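PDB 6BQ7: thermospermine synthase from Medicago truncatula, which probably transfers an aminopropyl group from decarboxylated S-adenosylmethionine to spermidine, yielding thermospermine and methylthioadenosine. Local coordinates for residues Tyr31-Glu36 with Asp74-Ser79; Glu84-Glu89 with Ala249-Tyr254; Ala218-Ile223 with Asp256-Val261. All coordinates share one frame; numbering follows the deposited sequence.

Contact 1: Tyr31-Glu36 with Asp74-Ser79; sequences YEEEIE and DGKLQS. With SPD (spermidine), chain C.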
loop_
_atom_site.group_PDB
_atom_site.type_symbol
_atom_site.label_atom_id
_atom_site.label_comp_id
_atom_site.label_asym_id
_atom_site.label_seq_id
_atom_site.Cartn_x
_atom_site.Cartn_y
_atom_site.Cartn_z
ATOM N N TYR A 31 5.387 -5.972 4.665
ATOM C CA TYR A 31 4.225 -6.597 5.270
ATOM C C TYR A 31 3.271 -5.484 5.680
ATOM O O TYR A 31 3.682 -4.501 6.306
ATOM C CB TYR A 31 4.610 -7.461 6.468
ATOM C CG TYR A 31 3.449 -7.733 7.388
ATOM C CD1 TYR A 31 2.426 -8.583 7.006
ATOM C CD2 TYR A 31 3.355 -7.101 8.630
ATOM C CE1 TYR A 31 1.359 -8.825 7.836
ATOM C CE2 TYR A 31 2.282 -7.338 9.476
ATOM C CZ TYR A 31 1.286 -8.202 9.065
ATOM O OH TYR A 31 0.211 -8.450 9.887
ATOM N N GLU A 32 2.013 -5.620 5.292
ATOM C CA GLU A 32 1.021 -4.590 5.528
ATOM C C GLU A 32 -0.084 -5.160 6.410
ATOM O O GLU A 32 -0.509 -6.305 6.242
ATOM C CB GLU A 32 0.486 -4.058 4.174
ATOM C CG GLU A 32 -0.985 -3.705 4.128
ATOM C CD GLU A 32 -1.455 -3.332 2.720
ATOM O OE1 GLU A 32 -0.699 -2.637 1.999
ATOM O OE2 GLU A 32 -2.580 -3.734 2.337
ATOM N N GLU A 33 -0.511 -4.388 7.358
ATOM C CA GLU A 33 -1.597 -4.786 8.201
ATOM C C GLU A 33 -2.563 -3.650 8.378
ATOM O O GLU A 33 -2.182 -2.558 8.668
ATOM C CB GLU A 33 -1.140 -5.238 9.564
ATOM C CG GLU A 33 -2.280 -5.845 10.350
ATOM C CD GLU A 33 -1.878 -6.409 11.679
ATOM O OE1 GLU A 33 -0.702 -6.590 11.916
ATOM O OE2 GLU A 33 -2.747 -6.667 12.490
ATOM N N GLU A 34 -3.825 -3.951 8.222
ATOM C CA GLU A 34 -4.830 -2.965 8.384
ATOM C C GLU A 34 -5.233 -3.014 9.829
ATOM O O GLU A 34 -5.983 -3.850 10.234
ATOM C CB GLU A 34 -5.998 -3.231 7.418
ATOM C CG GLU A 34 -6.354 -1.988 6.591
ATOM C CD GLU A 34 -7.031 -2.219 5.247
ATOM O OE1 GLU A 34 -8.123 -2.802 5.193
ATOM O OE2 GLU A 34 -6.491 -1.764 4.228
ATOM N N ILE A 35 -4.690 -2.103 10.612
ATOM C CA ILE A 35 -5.007 -2.026 12.013
ATOM C C ILE A 35 -6.461 -1.698 12.198
ATOM O O ILE A 35 -7.126 -2.280 12.992
ATOM C CB ILE A 35 -4.313 -0.882 12.675
ATOM C CG1 ILE A 35 -2.824 -1.057 12.654
ATOM C CG2 ILE A 35 -4.776 -0.844 14.084
ATOM C CD1 ILE A 35 -2.404 -2.460 12.972
ATOM N N GLU A 36 -6.910 -0.743 11.422
ATOM C CA GLU A 36 -8.274 -0.263 11.313
ATOM C C GLU A 36 -8.572 -0.279 9.801
ATOM O O GLU A 36 -7.658 -0.283 8.982
ATOM C CB GLU A 36 -8.382 1.126 11.924
ATOM C CG GLU A 36 -9.741 1.796 11.837
ATOM C CD GLU A 36 -9.711 3.308 12.098
ATOM O OE1 GLU A 36 -9.997 4.049 11.142
ATOM O OE2 GLU A 36 -9.413 3.769 13.231
ATOM N N ASP A 74 -4.028 -15.405 10.691
ATOM C CA ASP A 74 -5.135 -14.873 9.902
ATOM C C ASP A 74 -4.915 -13.401 9.557
ATOM O O ASP A 74 -5.807 -12.559 9.690
ATOM C CB ASP A 74 -6.467 -15.089 10.619
ATOM C CG ASP A 74 -7.224 -16.289 10.074
ATOM O OD1 ASP A 74 -6.881 -16.755 8.966
ATOM O OD2 ASP A 74 -8.157 -16.770 10.748
ATOM N N GLY A 75 -3.700 -13.092 9.115
ATOM C CA GLY A 75 -3.370 -11.762 8.660
ATOM C C GLY A 75 -3.085 -10.750 9.748
ATOM O O GLY A 75 -2.655 -9.636 9.431
ATOM N N LYS A 76 -3.274 -11.100 11.019
ATOM C CA LYS A 76 -3.099 -10.173 12.133
ATOM C C LYS A 76 -1.817 -10.512 12.870
ATOM O O LYS A 76 -1.663 -11.637 13.361
ATOM C CB LYS A 76 -4.287 -10.236 13.099
ATOM C CG LYS A 76 -5.633 -9.979 12.436
ATOM C CD LYS A 76 -6.796 -10.234 13.391
ATOM C CE LYS A 76 -6.940 -9.114 14.418
ATOM N NZ LYS A 76 -6.298 -9.451 15.722
ATOM N N LEU A 77 -0.908 -9.538 12.968
ATOM C CA LEU A 77 0.277 -9.741 13.787
ATOM C C LEU A 77 -0.154 -10.037 15.210
ATOM O O LEU A 77 -0.962 -9.306 15.788
ATOM C CB LEU A 77 1.191 -8.514 13.756
ATOM C CG LEU A 77 2.561 -8.718 14.413
ATOM C CD1 LEU A 77 3.622 -7.979 13.651
ATOM C CD2 LEU A 77 2.562 -8.253 15.864
ATOM N N GLN A 78 0.359 -11.137 15.760
ATOM C CA GLN A 78 0.074 -11.519 17.128
ATOM C C GLN A 78 1.285 -11.397 18.028
ATOM O O GLN A 78 1.124 -11.300 19.244
ATOM C CB GLN A 78 -0.456 -12.960 17.183
ATOM C CG GLN A 78 -1.759 -13.186 16.395
ATOM C CD GLN A 78 -2.927 -12.363 16.922
ATOM O OE1 GLN A 78 -3.010 -12.056 18.119
ATOM N NE2 GLN A 78 -3.841 -12.008 16.032
ATOM N N SER A 79 2.484 -11.359 17.459
ATOM C CA SER A 79 3.698 -11.467 18.250
ATOM C C SER A 79 4.871 -11.032 17.397
ATOM O O SER A 79 5.061 -11.562 16.295
ATOM C CB SER A 79 3.888 -12.898 18.733
ATOM O OG SER A 79 4.756 -12.933 19.841
HETATM N N1 SPD C . -2.397 -6.279 15.486
HETATM C C2 SPD C . -3.196 -6.191 16.690
HETATM C C3 SPD C . -2.556 -7.088 17.734
HETATM C C4 SPD C . -3.513 -8.218 18.095
HETATM C C5 SPD C . -2.992 -8.903 19.357
HETATM N N6 SPD C . -3.869 -9.990 19.757
HETATM C C7 SPD C . -3.557 -10.369 21.125
HETATM C C8 SPD C . -4.043 -11.794 21.379
HETATM C C9 SPD C . -2.876 -12.766 21.248
HETATM N N10 SPD C . -3.353 -14.119 21.490
#

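Contact 2: Glu84-Glu89 with Ala249-Tyr254; sequences EFIYHE and AHIPSY. With SPD (spermidine), chain C.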
loop_
_atom_site.group_PDB
_atom_site.type_symbol
_atom_site.label_atom_id
_atom_site.label_comp_id
_atom_site.label_asym_id
_atom_site.label_seq_id
_atom_site.Cartn_x
_atom_site.Cartn_y
_atom_site.Cartn_z
ATOM N N GLU A 84 7.341 -8.625 21.957
ATOM C CA GLU A 84 6.369 -9.533 22.564
ATOM C C GLU A 84 6.577 -9.647 24.073
ATOM O O GLU A 84 5.622 -9.960 24.804
ATOM C CB GLU A 84 6.412 -10.923 21.917
ATOM C CG GLU A 84 7.754 -11.639 21.974
ATOM C CD GLU A 84 7.960 -12.504 23.229
ATOM O OE1 GLU A 84 7.098 -12.529 24.130
ATOM O OE2 GLU A 84 9.021 -13.155 23.329
ATOM N N PHE A 85 7.799 -9.392 24.569
ATOM C CA PHE A 85 8.014 -9.435 26.017
ATOM C C PHE A 85 7.092 -8.476 26.750
ATOM O O PHE A 85 6.663 -8.767 27.878
ATOM C CB PHE A 85 9.485 -9.153 26.379
ATOM C CG PHE A 85 9.925 -7.714 26.201
ATOM C CD1 PHE A 85 10.463 -7.280 24.988
ATOM C CD2 PHE A 85 9.859 -6.812 27.259
ATOM C CE1 PHE A 85 10.903 -5.958 24.840
ATOM C CE2 PHE A 85 10.290 -5.492 27.118
ATOM C CZ PHE A 85 10.806 -5.064 25.910
ATOM N N ILE A 86 6.762 -7.336 26.140
ATOM C CA ILE A 86 5.863 -6.401 26.810
ATOM C C ILE A 86 4.510 -7.050 27.024
ATOM O O ILE A 86 3.952 -7.031 28.128
ATOM C CB ILE A 86 5.712 -5.096 26.010
ATOM C CG1 ILE A 86 7.056 -4.384 25.841
ATOM C CG2 ILE A 86 4.690 -4.191 26.721
ATOM C CD1 ILE A 86 6.977 -3.192 24.900
ATOM N N TYR A 87 3.963 -7.624 25.951
ATOM C CA TYR A 87 2.638 -8.214 26.005
ATOM C C TYR A 87 2.601 -9.360 26.993
ATOM O O TYR A 87 1.693 -9.441 27.825
ATOM C CB TYR A 87 2.218 -8.699 24.611
ATOM C CG TYR A 87 0.918 -9.451 24.657
ATOM C CD1 TYR A 87 -0.297 -8.777 24.621
ATOM C CD2 TYR A 87 0.907 -10.833 24.793
ATOM C CE1 TYR A 87 -1.492 -9.473 24.693
ATOM C CE2 TYR A 87 -0.272 -11.536 24.872
ATOM C CZ TYR A 87 -1.474 -10.855 24.817
ATOM O OH TYR A 87 -2.656 -11.576 24.870
ATOM N N HIS A 88 3.549 -10.252 26.900
ATOM C CA HIS A 88 3.581 -11.409 27.761
ATOM C C HIS A 88 3.915 -11.149 29.220
ATOM O O HIS A 88 3.419 -11.806 30.051
ATOM C CB HIS A 88 4.393 -12.516 27.148
ATOM C CG HIS A 88 3.814 -13.009 25.875
ATOM N ND1 HIS A 88 4.322 -12.677 24.655
ATOM C CD2 HIS A 88 2.715 -13.743 25.635
ATOM C CE1 HIS A 88 3.584 -13.215 23.717
ATOM N NE2 HIS A 88 2.600 -13.864 24.288
ATOM N N GLU A 89 4.807 -10.224 29.498
ATOM C CA GLU A 89 5.070 -9.811 30.874
ATOM C C GLU A 89 3.842 -9.152 31.487
ATOM O O GLU A 89 3.473 -9.446 32.630
ATOM C CB GLU A 89 6.261 -8.854 30.920
ATOM C CG GLU A 89 7.611 -9.573 30.781
ATOM C CD GLU A 89 8.787 -8.693 31.179
ATOM O OE1 GLU A 89 8.556 -7.570 31.684
ATOM O OE2 GLU A 89 9.946 -9.118 30.966
ATOM N N ALA A 249 -0.902 -0.953 28.284
ATOM C CA ALA A 249 0.486 -0.636 27.977
ATOM C C ALA A 249 0.673 -0.596 26.469
ATOM O O ALA A 249 0.081 -1.392 25.736
ATOM C CB ALA A 249 1.460 -1.650 28.602
ATOM N N HIS A 250 1.517 0.331 26.024
ATOM C CA HIS A 250 1.818 0.475 24.612
ATOM C C HIS A 250 2.616 -0.719 24.107
ATOM O O HIS A 250 3.582 -1.148 24.745
ATOM C CB HIS A 250 2.602 1.767 24.380
ATOM C CG HIS A 250 2.866 2.058 22.933
ATOM N ND1 HIS A 250 4.141 2.125 22.412
ATOM C CD2 HIS A 250 2.019 2.285 21.898
ATOM C CE1 HIS A 250 4.070 2.385 21.114
ATOM N NE2 HIS A 250 2.794 2.483 20.778
ATOM N N ILE A 251 2.212 -1.257 22.958
ATOM C CA ILE A 251 2.997 -2.289 22.286
ATOM C C ILE A 251 3.280 -1.802 20.871
ATOM O O ILE A 251 2.368 -1.755 20.029
ATOM C CB ILE A 251 2.271 -3.642 22.338
ATOM C CG1 ILE A 251 2.032 -3.975 23.831
ATOM C CG2 ILE A 251 3.086 -4.717 21.641
ATOM C CD1 ILE A 251 1.369 -5.278 24.111
ATOM N N PRO A 252 4.522 -1.404 20.577
ATOM C CA PRO A 252 4.784 -0.740 19.287
ATOM C C PRO A 252 4.359 -1.556 18.087
ATOM O O PRO A 252 3.774 -1.001 17.148
ATOM C CB PRO A 252 6.301 -0.511 19.303
ATOM C CG PRO A 252 6.661 -0.490 20.775
ATOM C CD PRO A 252 5.720 -1.484 21.432
ATOM N N SER A 253 4.647 -2.860 18.079
ATOM C CA SER A 253 4.261 -3.675 16.939
ATOM C C SER A 253 2.745 -3.741 16.770
ATOM O O SER A 253 2.273 -4.090 15.685
ATOM C CB SER A 253 4.832 -5.091 17.074
ATOM O OG SER A 253 4.212 -5.721 18.181
ATOM N N TYR A 254 1.975 -3.390 17.768
ATOM C CA TYR A 254 0.533 -3.409 17.641
ATOM C C TYR A 254 -0.009 -2.077 17.223
ATOM O O TYR A 254 -1.147 -1.945 17.000
ATOM C CB TYR A 254 -0.104 -3.723 18.969
ATOM C CG TYR A 254 0.029 -5.100 19.437
ATOM C CD1 TYR A 254 0.807 -5.981 18.784
ATOM C CD2 TYR A 254 -0.589 -5.510 20.567
ATOM C CE1 TYR A 254 0.956 -7.250 19.220
ATOM C CE2 TYR A 254 -0.446 -6.779 21.022
ATOM C CZ TYR A 254 0.328 -7.650 20.331
ATOM O OH TYR A 254 0.490 -8.926 20.752
HETATM N N1 SPD C . -2.397 -6.279 15.486
HETATM C C2 SPD C . -3.196 -6.191 16.690
HETATM C C3 SPD C . -2.556 -7.088 17.734
HETATM C C4 SPD C . -3.513 -8.218 18.095
HETATM C C5 SPD C . -2.992 -8.903 19.357
HETATM N N6 SPD C . -3.869 -9.990 19.757
HETATM C C7 SPD C . -3.557 -10.369 21.125
HETATM C C8 SPD C . -4.043 -11.794 21.379
HETATM C C9 SPD C . -2.876 -12.766 21.248
HETATM N N10 SPD C . -3.353 -14.119 21.490
#

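Contact 3: Ala218-Ile223 with Asp256-Val261; sequences AGPAGI and DIWGWV. With SPD (spermidine), chain C.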
loop_
_atom_site.group_PDB
_atom_site.type_symbol
_atom_site.label_atom_id
_atom_site.label_comp_id
_atom_site.label_asym_id
_atom_site.label_seq_id
_atom_site.Cartn_x
_atom_site.Cartn_y
_atom_site.Cartn_z
ATOM N N ALA A 218 -7.486 -7.965 26.863
ATOM C CA ALA A 218 -8.769 -7.270 26.803
ATOM C C ALA A 218 -8.826 -6.314 25.624
ATOM O O ALA A 218 -9.528 -5.299 25.685
ATOM C CB ALA A 218 -9.039 -6.522 28.133
ATOM N N GLY A 219 -8.103 -6.626 24.541
ATOM C CA GLY A 219 -8.204 -5.891 23.308
ATOM C C GLY A 219 -7.518 -4.544 23.358
ATOM O O GLY A 219 -6.866 -4.201 24.348
ATOM N N PRO A 220 -7.637 -3.758 22.277
ATOM C CA PRO A 220 -7.046 -2.412 22.278
ATOM C C PRO A 220 -7.603 -1.549 23.408
ATOM O O PRO A 220 -8.757 -1.687 23.818
ATOM C CB PRO A 220 -7.417 -1.849 20.894
ATOM C CG PRO A 220 -8.483 -2.808 20.317
ATOM C CD PRO A 220 -8.166 -4.146 20.949
ATOM N N ALA A 221 -6.752 -0.642 23.908
ATOM C CA ALA A 221 -7.079 0.240 25.023
ATOM C C ALA A 221 -6.593 1.664 24.766
ATOM O O ALA A 221 -6.257 2.391 25.713
ATOM C CB ALA A 221 -6.483 -0.282 26.338
ATOM N N GLY A 222 -6.537 2.078 23.499
ATOM C CA GLY A 222 -6.194 3.446 23.191
ATOM C C GLY A 222 -7.347 4.374 23.521
ATOM O O GLY A 222 -8.445 3.959 23.889
ATOM N N ILE A 223 -7.090 5.674 23.360
ATOM C CA ILE A 223 -8.039 6.674 23.840
ATOM C C ILE A 223 -9.378 6.532 23.130
ATOM O O ILE A 223 -10.427 6.789 23.724
ATOM C CB ILE A 223 -7.443 8.089 23.684
ATOM C CG1 ILE A 223 -8.437 9.187 24.135
ATOM C CG2 ILE A 223 -7.022 8.329 22.253
ATOM C CD1 ILE A 223 -8.687 9.192 25.604
ATOM N N ASP A 256 -0.705 0.418 19.002
ATOM C CA ASP A 256 -1.785 0.829 19.892
ATOM C C ASP A 256 -1.399 0.501 21.325
ATOM O O ASP A 256 -0.446 -0.235 21.584
ATOM C CB ASP A 256 -3.112 0.147 19.537
ATOM C CG ASP A 256 -4.322 0.945 19.963
ATOM O OD1 ASP A 256 -4.162 2.000 20.625
ATOM O OD2 ASP A 256 -5.443 0.502 19.638
ATOM N N ILE A 257 -2.151 1.083 22.249
ATOM C CA ILE A 257 -2.199 0.605 23.620
ATOM C C ILE A 257 -2.973 -0.707 23.640
ATOM O O ILE A 257 -4.064 -0.799 23.065
ATOM C CB ILE A 257 -2.875 1.654 24.511
ATOM C CG1 ILE A 257 -2.221 3.026 24.340
ATOM C CG2 ILE A 257 -2.822 1.251 25.964
ATOM C CD1 ILE A 257 -0.764 3.072 24.760
ATOM N N TRP A 258 -2.442 -1.712 24.332
ATOM C CA TRP A 258 -3.181 -2.951 24.539
ATOM C C TRP A 258 -3.619 -3.055 25.982
ATOM O O TRP A 258 -2.949 -2.539 26.892
ATOM C CB TRP A 258 -2.354 -4.184 24.169
ATOM C CG TRP A 258 -3.250 -5.267 23.658
ATOM C CD1 TRP A 258 -3.658 -6.398 24.328
ATOM C CD2 TRP A 258 -3.901 -5.292 22.391
ATOM N NE1 TRP A 258 -4.510 -7.124 23.541
ATOM C CE2 TRP A 258 -4.675 -6.471 22.346
ATOM C CE3 TRP A 258 -3.896 -4.436 21.278
ATOM C CZ2 TRP A 258 -5.436 -6.822 21.230
ATOM C CZ3 TRP A 258 -4.654 -4.790 20.158
ATOM C CH2 TRP A 258 -5.403 -5.983 20.144
ATOM N N GLY A 259 -4.737 -3.729 26.232
ATOM C CA GLY A 259 -5.334 -3.803 27.546
ATOM C C GLY A 259 -5.415 -5.217 28.082
ATOM O O GLY A 259 -5.471 -6.193 27.314
ATOM N N TRP A 260 -5.438 -5.325 29.410
ATOM C CA TRP A 260 -5.659 -6.555 30.167
ATOM C C TRP A 260 -6.512 -6.226 31.387
ATOM O O TRP A 260 -6.603 -5.070 31.819
ATOM C CB TRP A 260 -4.345 -7.198 30.645
ATOM C CG TRP A 260 -3.366 -7.419 29.562
ATOM C CD1 TRP A 260 -3.225 -8.534 28.798
ATOM C CD2 TRP A 260 -2.383 -6.490 29.108
ATOM N NE1 TRP A 260 -2.204 -8.364 27.888
ATOM C CE2 TRP A 260 -1.678 -7.109 28.053
ATOM C CE3 TRP A 260 -2.042 -5.185 29.484
ATOM C CZ2 TRP A 260 -0.648 -6.472 27.366
ATOM C CZ3 TRP A 260 -1.007 -4.556 28.807
ATOM C CH2 TRP A 260 -0.331 -5.194 27.761
ATOM N N VAL A 261 -7.147 -7.250 31.954
ATOM C CA VAL A 261 -8.026 -7.064 33.106
ATOM C C VAL A 261 -7.760 -8.170 34.125
ATOM O O VAL A 261 -7.856 -9.360 33.793
ATOM C CB VAL A 261 -9.515 -7.049 32.712
ATOM C CG1 VAL A 261 -10.348 -6.790 33.930
ATOM C CG2 VAL A 261 -9.798 -5.976 31.657
HETATM N N1 SPD C . -2.397 -6.279 15.486
HETATM C C2 SPD C . -3.196 -6.191 16.690
HETATM C C3 SPD C . -2.556 -7.088 17.734
HETATM C C4 SPD C . -3.513 -8.218 18.095
HETATM C C5 SPD C . -2.992 -8.903 19.357
HETATM N N6 SPD C . -3.869 -9.990 19.757
HETATM C C7 SPD C . -3.557 -10.369 21.125
HETATM C C8 SPD C . -4.043 -11.794 21.379
HETATM C C9 SPD C . -2.876 -12.766 21.248
HETATM N N10 SPD C . -3.353 -14.119 21.490
#

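Contact 1: Tyr31-Glu36 with Asp74-Ser79
With CG anti to its backbone nitrogen (chi1 -171°) and the chain extended beyond, E33 spans the gap to L77 and crosses that side chain at about a right angle. Y31, two residues earlier on the same face of the strand, follows the same course and brings its phenol to the same place. The glutamate meets backbone: L77 N donates to E33 OE1 over 3.1 Å, a fairly straight bond (158° at the hydrogen) that reaches the oxygen from above the carboxylate plane. The other oxygen, E33 OE2, accepts from the terminal amine N1 of spermidine at 3.0 Å. A long, acidic residue suits this position, since one carboxylate both ties the strands and offers a counter-charge to an amine that is probably protonated.

The single proton of the Y31 hydroxyl may go to either of two oxygens, G75 O at 3.1 Å or E33 OE1 at 2.9 Å, which places the phenol between the glycine carbonyl and the carboxylate. G75 adopts a positive phi, easy for glycine, as the chain enters strand 76-80. Farther along, L77 O adds a weak bond of 3.4 Å to spermidine N1, while Q78, bent at its second torsion, turns OE1 to within 2.8 Å of the secondary amine N6.

Strands 29-34 and 76-80 are the outermost strands of this chain's five-stranded antiparallel sheet. Their segments 31-34 and 76-79 do not pair, and their directions are 102° apart, with F43 of strand 39-53 touching both Y31 and L77. Beyond Y31, the sheet continues as an antiparallel ladder into the second subunit.

Contact 2: Glu84-Glu89 with Ala249-Tyr254
I86 and Y87, neighbours on helix 84-98, press on I251 with different parts of their side chains. In I86, CG2 stands anti to the backbone nitrogen and slides past I251 CG1 at 3.9 Å, the two side chains running in opposite directions. The other branch of I86 ends in CD1, 4.1 Å from P252 CD, so the beta-branched residue reaches both I251 and P252; I223 of the third subunit also packs on I86 and P252.

Y87 has its ring swung anti to its own nitrogen (chi1 174°), carrying the phenol toward spermidine. I251 CD1 lies 3.6 Å from Y87 CB and in the plane of the ring, at its edge. Over one ring face, offset toward the rim, comes the hydroxyl of Y254, its OH 4.0 Å from Y87 CD1; the two side chains cross at about a right angle. The Y254 ring is itself sandwiched: I251 CG2 lies over the centre of one face, and spermidine C3 stands 3.5 Å above the other.

No hydrogen bond crosses between the segments; the contact is mostly apolar, and the polar ends are engaged outside them. Y254 OH bonds to Q78 O, and Y87 OH to D181 OD1, the predicted proton acceptor. Such chemistry is consistent with a wall that holds the polyamine's methylenes by apolar contact and leaves recognition of its amines to carboxylates and amides.

Contact 3: Ala218-Ile223 with Asp256-Val261
P220 and W258 form a non-hydrogen-bonded antiparallel pair in the Rossmann-like sheet of the methyltransferase type, where strand 256-264 runs antiparallel between 212-220 and 243-251. Proline suits this position, because its missing N-H is not called on by the ladder. Around it, A218 N donates to G259 O at 2.7 Å. G259 N returns a bond of 2.9 Å to G219 O, and farther on A221 N reaches I257 O at 2.8 Å. The bare CA of G259 allows A221 CB to settle close above the backbone.

The indole of W258 can be followed outward. CB points away from 218-223, but the first torsion (-148°) folds the ring back over the G219-P220 peptide. CG, CD1 and CD2 come first, all facing G219 O, with W258 CG 3.8 Å from G219 O. W258 CE2 then lies 3.6 Å from G219 C, which sits over the centre of the ring system. NE1, the polar corner, is hydrogen-bonded to Q217 OE1, which helps fix the ring's rotation; the same oxygen also accepts from G219 N. CE3 and CZ3 lie over P220, CZ3 near its CD, and CZ2 lies between G219 CA and spermidine C5. At the far end W258 CH2 approaches P220 CD, and the P220 CD methylene makes a CH-pi contact over the W258 six-membered ring. From the opposite face spermidine approaches, its C4 3.6 Å from W258 CH2. Tryptophan thus offers one broad face to the neighbouring strand and the other to the ligand.

Beside the proline, D256 OD2, whose hydrogen-bond partner is S225 OG, lies 3.3 Å from P220 CB.

Overall arrangement
The three contacts line one polyamine site. Contact 1 supplies E33 and Q78 for amines N1 and N6, with a weak bond from L77; contacts 2 and 3 supply Y254 and W258, whose rings meet edge-to-face beside the methylenes. Contacts 1 and 2, centred 15 Å apart, touch through Q78 O and Y254 OH at 2.9 Å, joining the N-terminal sheet to the catalytic domain. Contacts 2 and 3, centred 10 Å apart, meet where strands 243-251 and 256-264 are neighbours in one sheet, with A249 O and W258 N at 2.9 Å. D181 OD1 also bonds spermidine; its side chain sits about 3 Å from that of Y87 and about 7 Å from that of W260, linking both contacts to the predicted active site.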